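Local coordinates for protein LEOA (Escherichia coli, PDB 4AUR) that probably binds and hydrolyses GTP as a bacterial member of the dynamin family, at residues A[275-278]-A[279-283]; A[33-36]-A[37-41]; A[291-294]-A[295-298]. One frame throughout, in Å; residues are numbered along the deposited sequence.

Interaction 1 of 3, residues A[275-278]-A[279-283]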
HETATM    1  N   MSE A 275     -25.840   7.157 -10.810  1.00 24.91           N
HETATM    2  CA  MSE A 275     -24.765   6.199 -10.584  1.00 24.53           C
HETATM    3  C   MSE A 275     -23.410   6.858 -10.601  1.00 24.56           C
HETATM    4  O   MSE A 275     -22.415   6.275 -10.157  1.00 22.19           O
HETATM    5  CB  MSE A 275     -24.793   5.164 -11.693  1.00 24.73           C
HETATM    6  CG  MSE A 275     -25.946   4.198 -11.540  1.00 26.42           C
HETATM    7 SE   MSE A 275     -25.749   3.055  -9.943  0.78 33.54          SE
HETATM    8  CE  MSE A 275     -27.235   3.818  -8.900  1.00 30.52           C
ATOM      9  N   ASP A 276     -23.347   8.081 -11.119  1.00 24.87           N
ATOM     10  CA  ASP A 276     -22.142   8.883 -10.984  1.00 26.03           C
ATOM     11  C   ASP A 276     -21.680   8.870  -9.533  1.00 26.14           C
ATOM     12  O   ASP A 276     -20.530   8.618  -9.240  1.00 27.00           O
ATOM     13  CB  ASP A 276     -22.376  10.326 -11.452  1.00 26.89           C
ATOM     14  CG  ASP A 276     -23.626  10.962 -10.836  1.00 30.91           C
ATOM     15  OD1 ASP A 276     -24.559  10.211 -10.433  1.00 34.92           O
ATOM     16  OD2 ASP A 276     -23.695  12.219 -10.770  1.00 33.28           O
ATOM     17  N   VAL A 277     -22.608   9.128  -8.632  1.00 26.66           N
ATOM     18  CA  VAL A 277     -22.335   9.298  -7.232  1.00 27.22           C
ATOM     19  C   VAL A 277     -21.939   7.950  -6.607  1.00 29.37           C
ATOM     20  O   VAL A 277     -20.941   7.864  -5.870  1.00 31.12           O
ATOM     21  CB  VAL A 277     -23.586   9.904  -6.565  1.00 27.44           C
ATOM     22  CG1 VAL A 277     -23.506   9.870  -5.059  1.00 28.98           C
ATOM     23  CG2 VAL A 277     -23.775  11.323  -7.027  1.00 28.10           C
ATOM     24  N   VAL A 278     -22.709   6.904  -6.913  1.00 28.40           N
ATOM     25  CA  VAL A 278     -22.436   5.554  -6.410  1.00 28.60           C
ATOM     26  C   VAL A 278     -21.022   5.120  -6.795  1.00 28.12           C
ATOM     27  O   VAL A 278     -20.284   4.594  -5.996  1.00 28.26           O
ATOM     28  CB  VAL A 278     -23.478   4.542  -6.973  1.00 29.27           C
ATOM     29  CG1 VAL A 278     -23.092   3.100  -6.679  1.00 27.89           C
ATOM     30  CG2 VAL A 278     -24.872   4.838  -6.418  1.00 29.73           C
ATOM     31  N   LYS A 279     -20.665   5.366  -8.042  1.00 29.76           N
ATOM     32  CA  LYS A 279     -19.417   4.927  -8.610  1.00 29.48           C
ATOM     33  C   LYS A 279     -18.247   5.716  -8.035  1.00 31.80           C
ATOM     34  O   LYS A 279     -17.174   5.152  -7.802  1.00 32.05           O
ATOM     35  CB  LYS A 279     -19.504   5.078 -10.131  1.00 30.65           C
ATOM     36  CG  LYS A 279     -18.237   4.779 -10.917  1.00 32.94           C
ATOM     37  CD  LYS A 279     -18.436   4.942 -12.425  1.00 33.80           C
ATOM     38  CE  LYS A 279     -17.296   5.749 -13.040  1.00 37.15           C
ATOM     39  NZ  LYS A 279     -17.127   5.474 -14.499  1.00 39.30           N
ATOM     40  N   ASP A 280     -18.434   7.013  -7.793  1.00 32.96           N
ATOM     41  CA  ASP A 280     -17.343   7.828  -7.255  1.00 33.84           C
ATOM     42  C   ASP A 280     -17.039   7.342  -5.859  1.00 29.58           C
ATOM     43  O   ASP A 280     -15.892   7.276  -5.476  1.00 30.45           O
ATOM     44  CB  ASP A 280     -17.658   9.346  -7.240  1.00 38.54           C
ATOM     45  CG  ASP A 280     -17.608  10.006  -8.655  1.00 46.64           C
ATOM     46  OD1 ASP A 280     -17.033   9.426  -9.629  1.00 48.91           O
ATOM     47  OD2 ASP A 280     -18.178  11.123  -8.791  1.00 55.06           O
ATOM     48  N   ILE A 281     -18.064   7.007  -5.097  1.00 27.23           N
ATOM     49  CA  ILE A 281     -17.860   6.517  -3.738  1.00 27.03           C
ATOM     50  C   ILE A 281     -17.175   5.154  -3.722  1.00 26.02           C
ATOM     51  O   ILE A 281     -16.269   4.928  -2.936  1.00 26.15           O
ATOM     52  CB  ILE A 281     -19.182   6.458  -2.938  1.00 26.53           C
ATOM     53  CG1 ILE A 281     -19.643   7.865  -2.572  1.00 27.08           C
ATOM     54  CG2 ILE A 281     -19.019   5.679  -1.649  1.00 26.21           C
ATOM     55  CD1 ILE A 281     -21.124   7.935  -2.220  1.00 28.64           C
ATOM     56  N   VAL A 282     -17.601   4.247  -4.580  1.00 24.61           N
ATOM     57  CA  VAL A 282     -17.017   2.917  -4.594  1.00 24.20           C
ATOM     58  C   VAL A 282     -15.583   2.938  -5.025  1.00 24.25           C
ATOM     59  O   VAL A 282     -14.761   2.314  -4.406  1.00 26.31           O
ATOM     60  CB  VAL A 282     -17.804   1.976  -5.500  1.00 24.04           C
ATOM     61  CG1 VAL A 282     -17.008   0.760  -5.839  1.00 24.72           C
ATOM     62  CG2 VAL A 282     -19.071   1.541  -4.803  1.00 24.86           C
ATOM     63  N   ILE A 283     -15.270   3.663  -6.084  1.00 25.92           N
ATOM     64  CA  ILE A 283     -13.892   3.763  -6.533  1.00 26.14           C
ATOM     65  C   ILE A 283     -13.054   4.455  -5.476  1.00 26.46           C
ATOM     66  O   ILE A 283     -11.906   4.109  -5.283  1.00 27.85           O
ATOM     67  CB  ILE A 283     -13.790   4.482  -7.876  1.00 25.77           C
ATOM     68  CG1 ILE A 283     -14.442   3.630  -8.963  1.00 25.71           C
ATOM     69  CG2 ILE A 283     -12.349   4.723  -8.269  1.00 25.74           C
ATOM     70  CD1 ILE A 283     -14.392   4.257 -10.334  1.00 24.27           C
TER

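Interaction 2 of 3, residues A[33-36]-A[37-41]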
ATOM      1  N   ILE A  33     -17.906  -4.801   4.346  1.00 27.98           N
ATOM      2  CA  ILE A  33     -18.303  -3.414   4.179  1.00 30.53           C
ATOM      3  C   ILE A  33     -19.747  -3.348   3.735  1.00 32.67           C
ATOM      4  O   ILE A  33     -20.263  -4.329   3.205  1.00 32.52           O
ATOM      5  CB  ILE A  33     -17.367  -2.735   3.177  1.00 31.29           C
ATOM      6  CG1 ILE A  33     -15.934  -2.830   3.729  1.00 29.71           C
ATOM      7  CG2 ILE A  33     -17.811  -1.307   2.900  1.00 32.29           C
ATOM      8  CD1 ILE A  33     -14.887  -2.069   2.977  1.00 30.50           C
ATOM      9  N   ASN A  34     -20.380  -2.192   3.989  1.00 39.06           N
ATOM     10  CA  ASN A  34     -21.858  -1.964   3.909  1.00 41.60           C
ATOM     11  C   ASN A  34     -22.639  -2.577   2.738  1.00 39.36           C
ATOM     12  O   ASN A  34     -23.335  -3.582   2.921  1.00 39.43           O
ATOM     13  CB  ASN A  34     -22.177  -0.444   3.975  1.00 44.89           C
ATOM     14  CG  ASN A  34     -23.694  -0.148   4.053  1.00 47.27           C
ATOM     15  OD1 ASN A  34     -24.524  -1.064   4.181  1.00 48.13           O
ATOM     16  ND2 ASN A  34     -24.057   1.138   3.972  1.00 44.72           N
ATOM     17  N   ILE A  35     -22.543  -1.935   1.574  1.00 37.29           N
ATOM     18  CA  ILE A  35     -23.364  -2.225   0.378  1.00 39.88           C
ATOM     19  C   ILE A  35     -24.832  -1.693   0.425  1.00 41.37           C
ATOM     20  O   ILE A  35     -25.364  -1.249  -0.594  1.00 38.87           O
ATOM     21  CB  ILE A  35     -23.342  -3.741  -0.027  1.00 37.97           C
ATOM     22  CG1 ILE A  35     -21.940  -4.204  -0.362  1.00 36.16           C
ATOM     23  CG2 ILE A  35     -24.225  -4.015  -1.239  1.00 40.65           C
ATOM     24  CD1 ILE A  35     -21.055  -3.110  -0.884  1.00 34.35           C
ATOM     25  N   SER A  36     -25.460  -1.707   1.597  1.00 42.47           N
ATOM     26  CA  SER A  36     -26.932  -1.725   1.705  1.00 43.61           C
ATOM     27  C   SER A  36     -27.523  -2.522   0.533  1.00 41.70           C
ATOM     28  O   SER A  36     -27.452  -3.762   0.535  1.00 43.75           O
ATOM     29  CB  SER A  36     -27.568  -0.316   1.919  1.00 42.05           C
ATOM     30  OG  SER A  36     -27.491   0.543   0.802  1.00 38.35           O
ATOM     31  N   ASP A  37     -28.072  -1.830  -0.457  1.00 39.14           N
ATOM     32  CA  ASP A  37     -28.641  -2.495  -1.620  1.00 38.85           C
ATOM     33  C   ASP A  37     -28.081  -1.901  -2.895  1.00 34.69           C
ATOM     34  O   ASP A  37     -28.767  -1.842  -3.891  1.00 31.64           O
ATOM     35  CB  ASP A  37     -30.171  -2.381  -1.598  1.00 40.98           C
ATOM     36  CG  ASP A  37     -30.658  -0.972  -1.855  1.00 42.43           C
ATOM     37  OD1 ASP A  37     -29.912   0.013  -1.580  1.00 44.99           O
ATOM     38  OD2 ASP A  37     -31.797  -0.856  -2.347  1.00 43.65           O
ATOM     39  N   ASP A  38     -26.821  -1.474  -2.843  1.00 36.09           N
ATOM     40  CA  ASP A  38     -26.122  -0.886  -3.983  1.00 33.02           C
ATOM     41  C   ASP A  38     -26.077  -1.876  -5.154  1.00 30.20           C
ATOM     42  O   ASP A  38     -26.134  -1.474  -6.301  1.00 31.33           O
ATOM     43  CB  ASP A  38     -24.703  -0.440  -3.589  1.00 34.47           C
ATOM     44  CG  ASP A  38     -24.668   0.817  -2.659  1.00 36.65           C
ATOM     45  OD1 ASP A  38     -25.537   1.705  -2.784  1.00 38.58           O
ATOM     46  OD2 ASP A  38     -23.734   0.932  -1.818  1.00 35.63           O
ATOM     47  N   LEU A  39     -26.017  -3.168  -4.877  1.00 29.70           N
ATOM     48  CA  LEU A  39     -26.050  -4.171  -5.953  1.00 30.13           C
ATOM     49  C   LEU A  39     -27.343  -4.136  -6.753  1.00 30.12           C
ATOM     50  O   LEU A  39     -27.332  -4.110  -7.984  1.00 30.47           O
ATOM     51  CB  LEU A  39     -25.843  -5.586  -5.399  1.00 30.46           C
ATOM     52  CG  LEU A  39     -24.453  -5.933  -4.853  1.00 30.32           C
ATOM     53  CD1 LEU A  39     -24.381  -7.347  -4.306  1.00 30.49           C
ATOM     54  CD2 LEU A  39     -23.398  -5.745  -5.925  1.00 31.00           C
ATOM     55  N   GLN A  40     -28.470  -4.121  -6.067  1.00 31.22           N
ATOM     56  CA  GLN A  40     -29.733  -4.071  -6.777  1.00 32.32           C
ATOM     57  C   GLN A  40     -29.969  -2.690  -7.399  1.00 30.38           C
ATOM     58  O   GLN A  40     -30.593  -2.582  -8.453  1.00 30.22           O
ATOM     59  CB  GLN A  40     -30.876  -4.496  -5.869  1.00 35.27           C
ATOM     60  CG  GLN A  40     -32.003  -5.162  -6.637  1.00 40.08           C
ATOM     61  CD  GLN A  40     -31.733  -6.635  -6.951  1.00 44.79           C
ATOM     62  OE1 GLN A  40     -31.282  -7.404  -6.075  1.00 42.68           O
ATOM     63  NE2 GLN A  40     -32.038  -7.047  -8.203  1.00 42.43           N
ATOM     64  N   LYS A  41     -29.463  -1.632  -6.771  1.00 30.09           N
ATOM     65  CA  LYS A  41     -29.598  -0.286  -7.341  1.00 29.21           C
ATOM     66  C   LYS A  41     -28.874  -0.251  -8.666  1.00 27.73           C
ATOM     67  O   LYS A  41     -29.424   0.208  -9.660  1.00 26.36           O
ATOM     68  CB  LYS A  41     -29.022   0.776  -6.432  1.00 30.22           C
ATOM     69  CG  LYS A  41     -29.717   0.921  -5.089  1.00 31.77           C
ATOM     70  CD  LYS A  41     -30.848   1.923  -5.128  1.00 34.61           C
ATOM     71  CE  LYS A  41     -31.564   1.998  -3.790  1.00 36.71           C
ATOM     72  NZ  LYS A  41     -32.654   0.983  -3.690  1.00 36.43           N
TER

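Interaction 3 of 3, residues A[291-294]-A[295-298]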
ATOM      1  N   ARG A 291      -4.517   1.220  -0.818  1.00 25.49           N
ATOM      2  CA  ARG A 291      -3.478   2.093  -0.318  1.00 25.91           C
ATOM      3  C   ARG A 291      -3.156   1.767   1.129  1.00 26.35           C
ATOM      4  O   ARG A 291      -2.028   2.002   1.568  1.00 28.40           O
ATOM      5  CB  ARG A 291      -3.984   3.523  -0.436  1.00 31.01           C
ATOM      6  CG  ARG A 291      -3.087   4.652   0.041  1.00 36.22           C
ATOM      7  CD  ARG A 291      -3.639   6.042  -0.376  1.00 39.52           C
ATOM      8  NE  ARG A 291      -4.487   6.686   0.639  1.00 42.10           N
ATOM      9  CZ  ARG A 291      -4.075   7.063   1.860  1.00 46.96           C
ATOM     10  NH1 ARG A 291      -2.810   6.859   2.255  1.00 48.29           N
ATOM     11  NH2 ARG A 291      -4.925   7.644   2.710  1.00 46.80           N
ATOM     12  N   HIS A 292      -4.128   1.229   1.871  1.00 23.39           N
ATOM     13  CA  HIS A 292      -3.938   0.839   3.266  1.00 21.74           C
ATOM     14  C   HIS A 292      -3.734  -0.655   3.448  1.00 21.57           C
ATOM     15  O   HIS A 292      -3.294  -1.072   4.513  1.00 20.71           O
ATOM     16  CB  HIS A 292      -5.152   1.208   4.085  1.00 22.16           C
ATOM     17  CG  HIS A 292      -5.291   2.668   4.315  1.00 22.62           C
ATOM     18  ND1 HIS A 292      -4.338   3.407   4.968  1.00 22.87           N
ATOM     19  CD2 HIS A 292      -6.290   3.524   4.013  1.00 23.08           C
ATOM     20  CE1 HIS A 292      -4.736   4.662   5.045  1.00 23.21           C
ATOM     21  NE2 HIS A 292      -5.919   4.758   4.471  1.00 22.83           N
ATOM     22  N   LEU A 293      -4.097  -1.463   2.451  1.00 20.77           N
ATOM     23  CA  LEU A 293      -3.625  -2.848   2.394  1.00 20.38           C
ATOM     24  C   LEU A 293      -2.108  -2.840   2.114  1.00 21.88           C
ATOM     25  O   LEU A 293      -1.386  -3.743   2.530  1.00 21.45           O
ATOM     26  CB  LEU A 293      -4.363  -3.655   1.324  1.00 19.43           C
ATOM     27  CG  LEU A 293      -4.009  -5.145   1.212  1.00 19.79           C
ATOM     28  CD1 LEU A 293      -4.031  -5.810   2.586  1.00 20.31           C
ATOM     29  CD2 LEU A 293      -4.862  -5.959   0.241  1.00 18.47           C
ATOM     30  N   ASP A 294      -1.602  -1.827   1.416  1.00 22.76           N
ATOM     31  CA  ASP A 294      -0.181  -1.826   1.122  1.00 24.38           C
ATOM     32  C   ASP A 294       0.580  -1.586   2.404  1.00 24.54           C
ATOM     33  O   ASP A 294       1.612  -2.211   2.655  1.00 23.22           O
ATOM     34  CB  ASP A 294       0.188  -0.780   0.100  1.00 25.78           C
ATOM     35  CG  ASP A 294       1.560  -0.995  -0.452  1.00 27.24           C
ATOM     36  OD1 ASP A 294       1.898  -2.128  -0.856  1.00 28.27           O
ATOM     37  OD2 ASP A 294       2.317  -0.026  -0.482  1.00 32.49           O
ATOM     38  N   GLU A 295       0.030  -0.699   3.230  1.00 24.34           N
ATOM     39  CA  GLU A 295       0.568  -0.454   4.541  1.00 22.81           C
ATOM     40  C   GLU A 295       0.519  -1.754   5.303  1.00 22.46           C
ATOM     41  O   GLU A 295       1.533  -2.208   5.771  1.00 21.88           O
ATOM     42  CB  GLU A 295      -0.217   0.621   5.255  1.00 23.06           C
ATOM     43  CG  GLU A 295       0.109   2.036   4.806  1.00 24.21           C
ATOM     44  CD  GLU A 295      -0.965   3.022   5.243  1.00 25.36           C
ATOM     45  OE1 GLU A 295      -1.929   2.560   5.883  1.00 24.83           O
ATOM     46  OE2 GLU A 295      -0.875   4.246   4.941  1.00 27.40           O
ATOM     47  N   LEU A 296      -0.650  -2.382   5.396  1.00 22.20           N
ATOM     48  CA  LEU A 296      -0.764  -3.620   6.191  1.00 20.72           C
ATOM     49  C   LEU A 296       0.192  -4.702   5.714  1.00 21.41           C
ATOM     50  O   LEU A 296       0.767  -5.385   6.542  1.00 24.11           O
ATOM     51  CB  LEU A 296      -2.182  -4.179   6.200  1.00 19.42           C
ATOM     52  CG  LEU A 296      -2.375  -5.473   6.962  1.00 18.75           C
ATOM     53  CD1 LEU A 296      -1.954  -5.275   8.398  1.00 19.80           C
ATOM     54  CD2 LEU A 296      -3.793  -5.956   6.934  1.00 18.33           C
ATOM     55  N   ASN A 297       0.370  -4.853   4.410  1.00 20.75           N
ATOM     56  CA  ASN A 297       1.272  -5.869   3.886  1.00 21.87           C
ATOM     57  C   ASN A 297       2.693  -5.604   4.348  1.00 21.74           C
ATOM     58  O   ASN A 297       3.395  -6.521   4.707  1.00 21.38           O
ATOM     59  CB  ASN A 297       1.254  -5.939   2.322  1.00 21.68           C
ATOM     60  CG  ASN A 297      -0.095  -6.378   1.721  1.00 22.02           C
ATOM     61  OD1 ASN A 297      -0.376  -6.064   0.571  1.00 24.55           O
ATOM     62  ND2 ASN A 297      -0.922  -7.095   2.473  1.00 21.84           N
ATOM     63  N   THR A 298       3.109  -4.342   4.295  1.00 23.48           N
ATOM     64  CA  THR A 298       4.432  -3.941   4.717  1.00 23.70           C
ATOM     65  C   THR A 298       4.650  -4.359   6.153  1.00 24.32           C
ATOM     66  O   THR A 298       5.732  -4.790   6.519  1.00 28.09           O
ATOM     67  CB  THR A 298       4.633  -2.416   4.663  1.00 24.14           C
ATOM     68  OG1 THR A 298       4.430  -1.929   3.342  1.00 24.50           O
ATOM     69  CG2 THR A 298       6.046  -2.044   5.079  1.00 25.62           C
TER

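Interaction 1 of 3, residues A[275-278]-A[279-283]
The amide of Lys279 donates to the carbonyl oxygen of Met275, N to O 2.9 Å, with the hydrogen pointing fairly straight at its acceptor (158°). The bond opens a run of four: Asp280 N returns to Asp276 O, Ile281 N to Val277 O at 3.1 Å, and Val282 N to Val278 O. Each links an amide to the carbonyl four residues back, the repeat of an alpha-helix; the bonds satisfy these backbone N-H and C=O groups, while the helix geometry directs the side chains outward. On one flank Val277 and Ile281 lie side by side and point the same way. Val277 turns CG1 anti to its own N (chi1 169°), and this branch meets CD1 of Ile281 at 4.2 Å; branched aliphatic residues suit such a ridge along the helix. These turns lie near the start of the long helix 275-343, within the dynamin-like helical domain. Another flank is acidic: Asp276 and Asp280 are one turn apart, yet their OD2 atoms stay 6.0 Å from each other, like charges held apart. The side facing helices 3-30 and 250-273 is largely aliphatic. Met275, present as selenomethionine, is buried against Leu18 of helix 3-30, Leu270 of helix 250-273, and Val42 and Ala45 of helix 38-51, where a long flexible chain can fit between several helices. Val282 packs on Leu21 and Leu25. CG of Lys279 stands anti to the backbone N (chi1 175°), and the side chain touches Leu21 and Leu270.

Interaction 2 of 3, residues A[33-36]-A[37-41]
Ile35 and Leu39 cross obliquely, the CG2 methyl of Ile35 coming 4.1 Å from CG of Leu39 at the branch point of its chain. Ile35 can offer this methyl because CG2 stands anti to the backbone N, with CG1 beside that nitrogen and anti to the carbonyl carbon (chi1 -61°). The same methyl lies 4.3 Å from CB of Asp38, and both Ile35 and Leu39 rest on Leu25 of helix 3-30, so bulky aliphatic residues suit this inner side of the turn.

The polar groups gather round the carbonyl of Ile35. Its oxygen accepts from Asp38 N at 2.7 Å and from the Ser36 hydroxyl, OG, at 3.1 Å, and the two donors arrive from opposite faces of the carbonyl plane. A small hydroxyl residue is well placed for this, since OG can fold back onto the preceding peptide. One step earlier, Asn34 OD1 receives the amide N of Ser36 at 2.8 Å, with the donor above the amide plane. Asp37 holds the N-cap position but makes no capping bond with its side chain; it lies near Lys41, though the modelled approach is too short to be trusted in detail. An Asx turn at Asn34 followed by a beta turn from Ile35 to Asp38 is thus what carries the chain from the loop into helix 38-51, at the surface end of a helical hairpin.

Interaction 3 of 3, residues A[291-294]-A[295-298]
His292 and Glu295 lie side by side and point the same way, joined by a bond from the ring nitrogen ND1 to the carboxylate oxygen OE1, 2.7 Å long and almost straight at 175°. The oxygen sits at the edge of the imidazole, in its plane, whereas the nitrogen meets the carboxylate from above the carboxylate plane; the two flat groups are turned 60° apart. Glu295 reaches back because CG lies anti to its carbonyl carbon (chi1 -78°) and the chain beyond is extended, a length well matched to a partner three residues earlier. Across the carboxylate, OE2, 4.2 Å from Arg291 NH1, lies well out of the guanidinium plane, so no N-H points at it and any effect is electrostatic; a nearby positive charge would tend to stabilise the carboxylate as an anion.

Further along, Asp294 O is gripped by two donors of Thr298, its amide N at 3.1 Å and its hydroxyl OG1 at 2.9 Å, which come from opposite faces of the carbonyl plane. Threonine serves here by turning its hydroxyl back onto the preceding turn. The regular bonds from Leu296 N to His292 O and from Asn297 N to Leu293 O hold the backbone between these pairs.

Outward again, side chains on both segments pack against the neighbours. Of the apolar ones, Leu293 sends CD1 to within 4.4 Å of Leu296 CD2 and packs on Leu556 and Gln560 of helix 547-567, while Leu296 rests on Phe415. His292 touches Ser417, and Glu295 touches Leu410 and Ala414. The i to i+3 His-carboxylate hydrogen bond is a local side-chain bridge on helix 275-343, a long helix of the dynamin-like helical domain.

Interactions 1 and 3 belong to one continuous helix, 275-343, with centres about 23 Å apart, and both are partly buried. Interaction 2 is a surface turn of loop and helix start, where an Asx turn and a doubly bonded carbonyl replace the regular helical ladder. It adjoins interaction 1: CE of Met275 packs on the carbonyl oxygen of Lys41 at 4.3 Å, and both contacts lean on Leu25 of helix 3-30. Interaction 3, near the centre of the chain, looks towards helix 547-567 and the loop around residues 410-417. Its hydrogen bonds include side-chain ones, whereas those of interaction 1 are backbone bonds, accompanied by aliphatic packing.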